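Side-chain contacts in fructose-bisphosphate aldolase class I (PDB 1W8S), which belongs to the DeoC/LacD family of class I aldolases, adopts a TIM-barrel fold and holds 1,6-di-O-phosphono-beta-D-fructofuranose in its pocket: residues V199-G204 / E211-Q216; K215-V220 / L226-G231. The protein carries 2 engineered substitutions. One frame throughout, in Å; residues are numbered along the deposited sequence.

Contacts 1 and 2 are two halves of one beta-alpha-beta unit: both use helix 210-222, packed first on strand 199-202 and then on strand 227-230. The two strands are parallel neighbours in the barrel sheet, joined by backbone hydrogen bonds such as that of Met201 O with Ala229 N, and Met201 CG also packs against Val220 CG2. Both contacts are largely buried, but their chemistry differs. Contact 1, involving the first turns of the helix, mixes sulfur, aromatic and water-mediated polar interactions; contact 2, farther along it, is aliphatic. The loops that follow both strands reach the same phosphate of FBP, that of P1.

Contact 1: V199-G204 / E211-Q216; sequences VLMSGG and EDFLKQ. With FBP (1,6-di-O-phosphono-beta-D-fructofuranose), chain O.
Gly203, in the loop that leaves strand 199-202, and Phe213, in helix 210-222, make the closest backbone approach, with CA atoms 8.3 Å apart, a separation bridged by side chains, the Gly203 carbonyl and a water. The ring edge of Phe213 meets the loop: CE1 lies 3.5 Å from Gly203 O, which sits near the ring plane, an approach suited to a weakly polarised aromatic C-H. Met201 comes to the same ring atom from another direction. Its CG lies anti to the backbone N (chi1 168°) and the chain bends at chi2 (-122°), which carries CE to 3.9 Å from Phe213 CE1. The sulfur forms an oblique Met-aromatic contact, with Met201 SD 5.4 Å from the Phe213 ring centroid and 56° off its normal, and the two side chains run past each other in opposite directions. Gln216 crosses Met201 at about a right angle, its extended chain bringing OE1 near the methionine methyl. No direct hydrogen bond joins the segments. Instead, a water donates to Gly203 O at 2.6 Å and to Gln216 OE1 at 2.7 Å, both its hydrogens being used to tie the loop to the helix. The end of the strand and the loop after it also hold the ligand: Ser202 OG is hydrogen-bonded to FBP O2 at 2.7 Å, and Gly204 N donates to FBP O3P at 2.7 Å, with a weak second bond to O2P. Phe243 and Leu247 of helix 240-253 also pack on Phe213. The arrangement is that of the seventh strand of a TIM barrel, whose C-terminal loop contributes backbone N-H to the phosphate-binding site while the following helix packs behind it.

Contact 2: K215-V220 / L226-G231; sequences KQVEGV and LGIAVG. With FBP (1,6-di-O-phosphono-beta-D-fructofuranose), chain O.
The flat group here is the peptide carbonyl of Gly227, approached from above its plane and at a tilt by the methyl CG1 of Val220, 3.8 Å from Gly227 O; no aromatic ring takes part. The rest of the contact is branched aliphatic packing. Val217 and Ile228 cross at about a right angle, and both methyls of Val217 are engaged: CG1 lies 4.1 Å from Ile228 CG2, while CG2 comes 4.2 Å from Ile228 CD1. Ile228 holds CG1 between its backbone N and carbonyl carbon (chi1 70°), which, with the extended chi2, brings both CG2 and CD1 to the valine. Val220 CG1 meets the isoleucine more loosely, 4.4 Å from Ile228 CG2. Helix and strand run obliquely antiparallel (138°), their segment axes coming within 8.8 Å. Beyond the packed residues the strand gives way to Gly231, at the N-cap position of helix 232-235, where Gly231 N donates to FBP O2P at 2.9 Å with a fairly straight angle of 156°. Strand 227-230 is the eighth of the TIM barrel, closing the sheet between strands 199-202 and 18-22. Helix 210-222 lies outside it, with Val217 also packed on Leu247, Leu250 and Val251 of helix 240-253, and Val220 on Tyr180.

Contact 1: V199-G204 / E211-Q216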
loop_
_atom_site.group_PDB
_atom_site.type_symbol
_atom_site.label_atom_id
_atom_site.label_comp_id
_atom_site.label_asym_id
_atom_site.label_seq_id
_atom_site.Cartn_x
_atom_site.Cartn_y
_atom_site.Cartn_z
ATOM N N VAL E 199 -31.167 -4.322 12.769
ATOM C CA VAL E 199 -30.271 -5.424 13.077
ATOM C C VAL E 199 -30.858 -6.725 12.567
ATOM O O VAL E 199 -32.018 -7.036 12.827
ATOM C CB VAL E 199 -30.062 -5.567 14.616
ATOM C CG1 VAL E 199 -29.342 -6.881 14.971
ATOM C CG2 VAL E 199 -29.260 -4.415 15.160
ATOM N N LEU E 200 -30.022 -7.460 11.850
ATOM C CA LEU E 200 -30.266 -8.800 11.361
ATOM C C LEU E 200 -29.355 -9.765 12.079
ATOM O O LEU E 200 -28.149 -9.540 12.192
ATOM C CB LEU E 200 -29.966 -8.867 9.869
ATOM C CG LEU E 200 -30.887 -8.090 8.928
ATOM C CD1 LEU E 200 -30.326 -8.124 7.509
ATOM C CD2 LEU E 200 -32.320 -8.648 8.968
ATOM N N MET E 201 -29.922 -10.841 12.577
ATOM C CA MET E 201 -29.155 -11.875 13.254
ATOM C C MET E 201 -28.569 -12.788 12.194
ATOM O O MET E 201 -29.280 -13.263 11.318
ATOM C CB MET E 201 -30.080 -12.692 14.172
ATOM C CG MET E 201 -29.476 -13.995 14.742
ATOM S SD MET E 201 -30.442 -15.477 14.296
ATOM C CE MET E 201 -29.600 -16.709 15.255
ATOM N N SER E 202 -27.265 -13.031 12.281
ATOM C CA SER E 202 -26.599 -14.033 11.465
ATOM C C SER E 202 -26.974 -15.413 11.982
ATOM O O SER E 202 -26.834 -15.684 13.166
ATOM C CB SER E 202 -25.083 -13.835 11.602
ATOM O OG SER E 202 -24.424 -14.502 10.551
ATOM N N GLY E 203 -27.449 -16.295 11.109
ATOM C CA GLY E 203 -27.957 -17.592 11.533
ATOM C C GLY E 203 -27.011 -18.474 12.330
ATOM O O GLY E 203 -27.426 -19.049 13.353
ATOM N N GLY E 204 -25.765 -18.596 11.864
ATOM C CA GLY E 204 -24.756 -19.447 12.476
ATOM C C GLY E 204 -24.807 -20.906 12.010
ATOM O O GLY E 204 -25.665 -21.272 11.178
ATOM N N GLU E 211 -35.882 -26.885 16.572
ATOM C CA GLU E 211 -36.453 -26.130 17.674
ATOM C C GLU E 211 -35.429 -25.202 18.330
ATOM O O GLU E 211 -35.790 -24.128 18.765
ATOM C CB GLU E 211 -37.089 -27.065 18.721
ATOM C CG GLU E 211 -38.072 -26.368 19.652
ATOM C CD GLU E 211 -39.275 -25.799 18.909
ATOM O OE1 GLU E 211 -39.932 -26.562 18.145
ATOM O OE2 GLU E 211 -39.562 -24.595 19.087
ATOM N N ASP E 212 -34.162 -25.611 18.389
ATOM C CA ASP E 212 -33.118 -24.796 18.989
ATOM C C ASP E 212 -33.017 -23.513 18.166
ATOM O O ASP E 212 -32.921 -22.438 18.724
ATOM C CB ASP E 212 -31.742 -25.468 18.963
ATOM C CG ASP E 212 -31.606 -26.632 19.916
ATOM O OD1 ASP E 212 -32.344 -26.724 20.932
ATOM O OD2 ASP E 212 -30.765 -27.535 19.713
ATOM N N PHE E 213 -33.014 -23.639 16.837
ATOM C CA PHE E 213 -32.949 -22.456 15.975
ATOM C C PHE E 213 -34.160 -21.528 16.079
ATOM O O PHE E 213 -34.014 -20.311 16.120
ATOM C CB PHE E 213 -32.736 -22.818 14.509
ATOM C CG PHE E 213 -32.344 -21.639 13.691
ATOM C CD1 PHE E 213 -31.165 -20.963 13.969
ATOM C CD2 PHE E 213 -33.172 -21.153 12.683
ATOM C CE1 PHE E 213 -30.797 -19.821 13.230
ATOM C CE2 PHE E 213 -32.790 -20.003 11.937
ATOM C CZ PHE E 213 -31.638 -19.353 12.222
ATOM N N LEU E 214 -35.357 -22.096 16.102
ATOM C CA LEU E 214 -36.568 -21.290 16.213
ATOM C C LEU E 214 -36.577 -20.504 17.530
ATOM O O LEU E 214 -37.058 -19.384 17.578
ATOM C CB LEU E 214 -37.825 -22.181 16.113
ATOM C CG LEU E 214 -38.184 -22.698 14.718
ATOM C CD1 LEU E 214 -39.273 -23.768 14.791
ATOM C CD2 LEU E 214 -38.614 -21.555 13.795
ATOM N N LYS E 215 -36.043 -21.112 18.589
ATOM C CA LYS E 215 -35.967 -20.485 19.908
ATOM C C LYS E 215 -34.974 -19.325 19.922
ATOM O O LYS E 215 -35.198 -18.324 20.593
ATOM C CB LYS E 215 -35.587 -21.528 20.980
ATOM C CG LYS E 215 -36.734 -22.453 21.387
ATOM C CD LYS E 215 -36.600 -22.976 22.828
ATOM C CE LYS E 215 -37.341 -22.050 23.825
ATOM N NZ LYS E 215 -37.033 -20.582 23.555
ATOM N N GLN E 216 -33.867 -19.455 19.192
ATOM C CA GLN E 216 -32.942 -18.348 19.031
ATOM C C GLN E 216 -33.600 -17.205 18.251
ATOM O O GLN E 216 -33.488 -16.053 18.641
ATOM C CB GLN E 216 -31.666 -18.776 18.294
ATOM C CG GLN E 216 -30.782 -19.713 19.095
ATOM C CD GLN E 216 -29.623 -20.297 18.284
ATOM O OE1 GLN E 216 -29.641 -20.286 17.052
ATOM N NE2 GLN E 216 -28.621 -20.812 18.980
HETATM P P1 FBP O . -25.337 -18.568 8.279
HETATM O O1P FBP O . -25.078 -19.840 7.569
HETATM O O2P FBP O . -26.796 -18.377 8.791
HETATM O O3P FBP O . -24.417 -18.340 9.483
HETATM O O1 FBP O . -25.075 -17.407 7.219
HETATM C C1 FBP O . -25.111 -16.049 7.602
HETATM C C2 FBP O . -23.691 -15.469 7.532
HETATM O O2 FBP O . -23.694 -14.101 7.995
HETATM C C3 FBP O . -23.062 -15.526 6.134
HETATM O O3 FBP O . -23.499 -14.516 5.239
HETATM C C4 FBP O . -21.578 -15.421 6.486
HETATM O O4 FBP O . -20.688 -15.929 5.508
HETATM C C5 FBP O . -21.508 -16.276 7.743
HETATM O O5 FBP O . -22.792 -16.182 8.383
HETATM C C6 FBP O . -20.388 -15.793 8.657
HETATM O O6 FBP O . -20.419 -16.546 9.857
HETATM P P2 FBP O . -19.114 -17.357 10.368
HETATM O O4P FBP O . -19.624 -18.631 10.998
HETATM O O5P FBP O . -18.151 -17.569 9.199
HETATM O O6P FBP O . -18.440 -16.610 11.532
HETATM O O HOH W 1 -27.332 -19.941 15.743
#

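Contact 2: K215-V220 / L226-G231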
loop_
_atom_site.group_PDB
_atom_site.type_symbol
_atom_site.label_atom_id
_atom_site.label_comp_id
_atom_site.label_asym_id
_atom_site.label_seq_id
_atom_site.Cartn_x
_atom_site.Cartn_y
_atom_site.Cartn_z
ATOM N N LYS E 215 -36.043 -21.112 18.589
ATOM C CA LYS E 215 -35.967 -20.485 19.908
ATOM C C LYS E 215 -34.974 -19.325 19.922
ATOM O O LYS E 215 -35.198 -18.324 20.593
ATOM C CB LYS E 215 -35.587 -21.528 20.980
ATOM C CG LYS E 215 -36.734 -22.453 21.387
ATOM C CD LYS E 215 -36.600 -22.976 22.828
ATOM C CE LYS E 215 -37.341 -22.050 23.825
ATOM N NZ LYS E 215 -37.033 -20.582 23.555
ATOM N N GLN E 216 -33.867 -19.455 19.192
ATOM C CA GLN E 216 -32.942 -18.348 19.031
ATOM C C GLN E 216 -33.600 -17.205 18.251
ATOM O O GLN E 216 -33.488 -16.053 18.641
ATOM C CB GLN E 216 -31.666 -18.776 18.294
ATOM C CG GLN E 216 -30.782 -19.713 19.095
ATOM C CD GLN E 216 -29.623 -20.297 18.284
ATOM O OE1 GLN E 216 -29.641 -20.286 17.052
ATOM N NE2 GLN E 216 -28.621 -20.812 18.980
ATOM N N VAL E 217 -34.256 -17.533 17.140
ATOM C CA VAL E 217 -34.951 -16.539 16.338
ATOM C C VAL E 217 -36.031 -15.823 17.179
ATOM O O VAL E 217 -36.197 -14.612 17.086
ATOM C CB VAL E 217 -35.570 -17.168 15.073
ATOM C CG1 VAL E 217 -36.426 -16.128 14.318
ATOM C CG2 VAL E 217 -34.483 -17.685 14.163
ATOM N N GLU E 218 -36.725 -16.574 18.019
ATOM C CA GLU E 218 -37.741 -15.992 18.899
ATOM C C GLU E 218 -37.092 -14.941 19.801
ATOM O O GLU E 218 -37.615 -13.832 19.959
ATOM C CB GLU E 218 -38.417 -17.089 19.745
ATOM C CG GLU E 218 -39.767 -16.708 20.306
ATOM C CD GLU E 218 -40.542 -17.910 20.851
ATOM O OE1 GLU E 218 -41.518 -17.681 21.603
ATOM O OE2 GLU E 218 -40.193 -19.082 20.520
ATOM N N GLY E 219 -35.939 -15.306 20.374
ATOM C CA GLY E 219 -35.142 -14.408 21.193
ATOM C C GLY E 219 -34.746 -13.156 20.439
ATOM O O GLY E 219 -34.835 -12.047 20.949
ATOM N N VAL E 220 -34.292 -13.340 19.205
ATOM C CA VAL E 220 -33.860 -12.227 18.359
ATOM C C VAL E 220 -34.997 -11.212 18.154
ATOM O O VAL E 220 -34.806 -9.992 18.251
ATOM C CB VAL E 220 -33.364 -12.782 16.994
ATOM C CG1 VAL E 220 -33.350 -11.734 15.916
ATOM C CG2 VAL E 220 -31.981 -13.413 17.164
ATOM N N LEU E 226 -34.656 -6.632 13.565
ATOM C CA LEU E 226 -35.438 -6.615 12.347
ATOM C C LEU E 226 -35.733 -8.015 11.827
ATOM O O LEU E 226 -36.732 -8.227 11.163
ATOM C CB LEU E 226 -34.726 -5.813 11.251
ATOM C CG LEU E 226 -35.474 -5.700 9.932
ATOM C CD1 LEU E 226 -36.759 -4.889 10.071
ATOM C CD2 LEU E 226 -34.593 -5.115 8.889
ATOM N N GLY E 227 -34.851 -8.957 12.110
ATOM C CA GLY E 227 -34.996 -10.298 11.572
ATOM C C GLY E 227 -33.677 -11.048 11.454
ATOM O O GLY E 227 -32.780 -10.868 12.275
ATOM N N ILE E 228 -33.569 -11.895 10.431
ATOM C CA ILE E 228 -32.459 -12.814 10.362
ATOM C C ILE E 228 -31.864 -12.854 8.959
ATOM O O ILE E 228 -32.568 -12.624 7.985
ATOM C CB ILE E 228 -32.899 -14.218 10.829
ATOM C CG1 ILE E 228 -33.844 -14.887 9.821
ATOM C CG2 ILE E 228 -33.614 -14.124 12.183
ATOM C CD1 ILE E 228 -34.303 -16.274 10.235
ATOM N N ALA E 229 -30.558 -13.118 8.901
ATOM C CA ALA E 229 -29.867 -13.403 7.667
ATOM C C ALA E 229 -29.341 -14.814 7.875
ATOM O O ALA E 229 -28.443 -15.016 8.672
ATOM C CB ALA E 229 -28.737 -12.405 7.425
ATOM N N VAL E 230 -29.974 -15.786 7.221
ATOM C CA VAL E 230 -29.799 -17.196 7.547
ATOM C C VAL E 230 -29.382 -17.959 6.285
ATOM O O VAL E 230 -29.935 -17.753 5.212
ATOM C CB VAL E 230 -31.132 -17.793 8.128
ATOM C CG1 VAL E 230 -32.308 -17.631 7.163
ATOM C CG2 VAL E 230 -30.987 -19.253 8.560
ATOM N N GLY E 231 -28.401 -18.846 6.436
ATOM C CA GLY E 231 -27.940 -19.697 5.369
ATOM C C GLY E 231 -28.047 -21.147 5.787
ATOM O O GLY E 231 -29.014 -21.817 5.437
HETATM P P1 FBP O . -25.337 -18.568 8.279
HETATM O O1P FBP O . -25.078 -19.840 7.569
HETATM O O2P FBP O . -26.796 -18.377 8.791
HETATM O O3P FBP O . -24.417 -18.340 9.483
HETATM O O1 FBP O . -25.075 -17.407 7.219
HETATM C C1 FBP O . -25.111 -16.049 7.602
HETATM C C2 FBP O . -23.691 -15.469 7.532
HETATM O O2 FBP O . -23.694 -14.101 7.995
HETATM C C3 FBP O . -23.062 -15.526 6.134
HETATM O O3 FBP O . -23.499 -14.516 5.239
HETATM C C4 FBP O . -21.578 -15.421 6.486
HETATM O O4 FBP O . -20.688 -15.929 5.508
HETATM C C5 FBP O . -21.508 -16.276 7.743
HETATM O O5 FBP O . -22.792 -16.182 8.383
HETATM C C6 FBP O . -20.388 -15.793 8.657
HETATM O O6 FBP O . -20.419 -16.546 9.857
HETATM P P2 FBP O . -19.114 -17.357 10.368
HETATM O O4P FBP O . -19.624 -18.631 10.998
HETATM O O5P FBP O . -18.151 -17.569 9.199
HETATM O O6P FBP O . -18.440 -16.610 11.532
#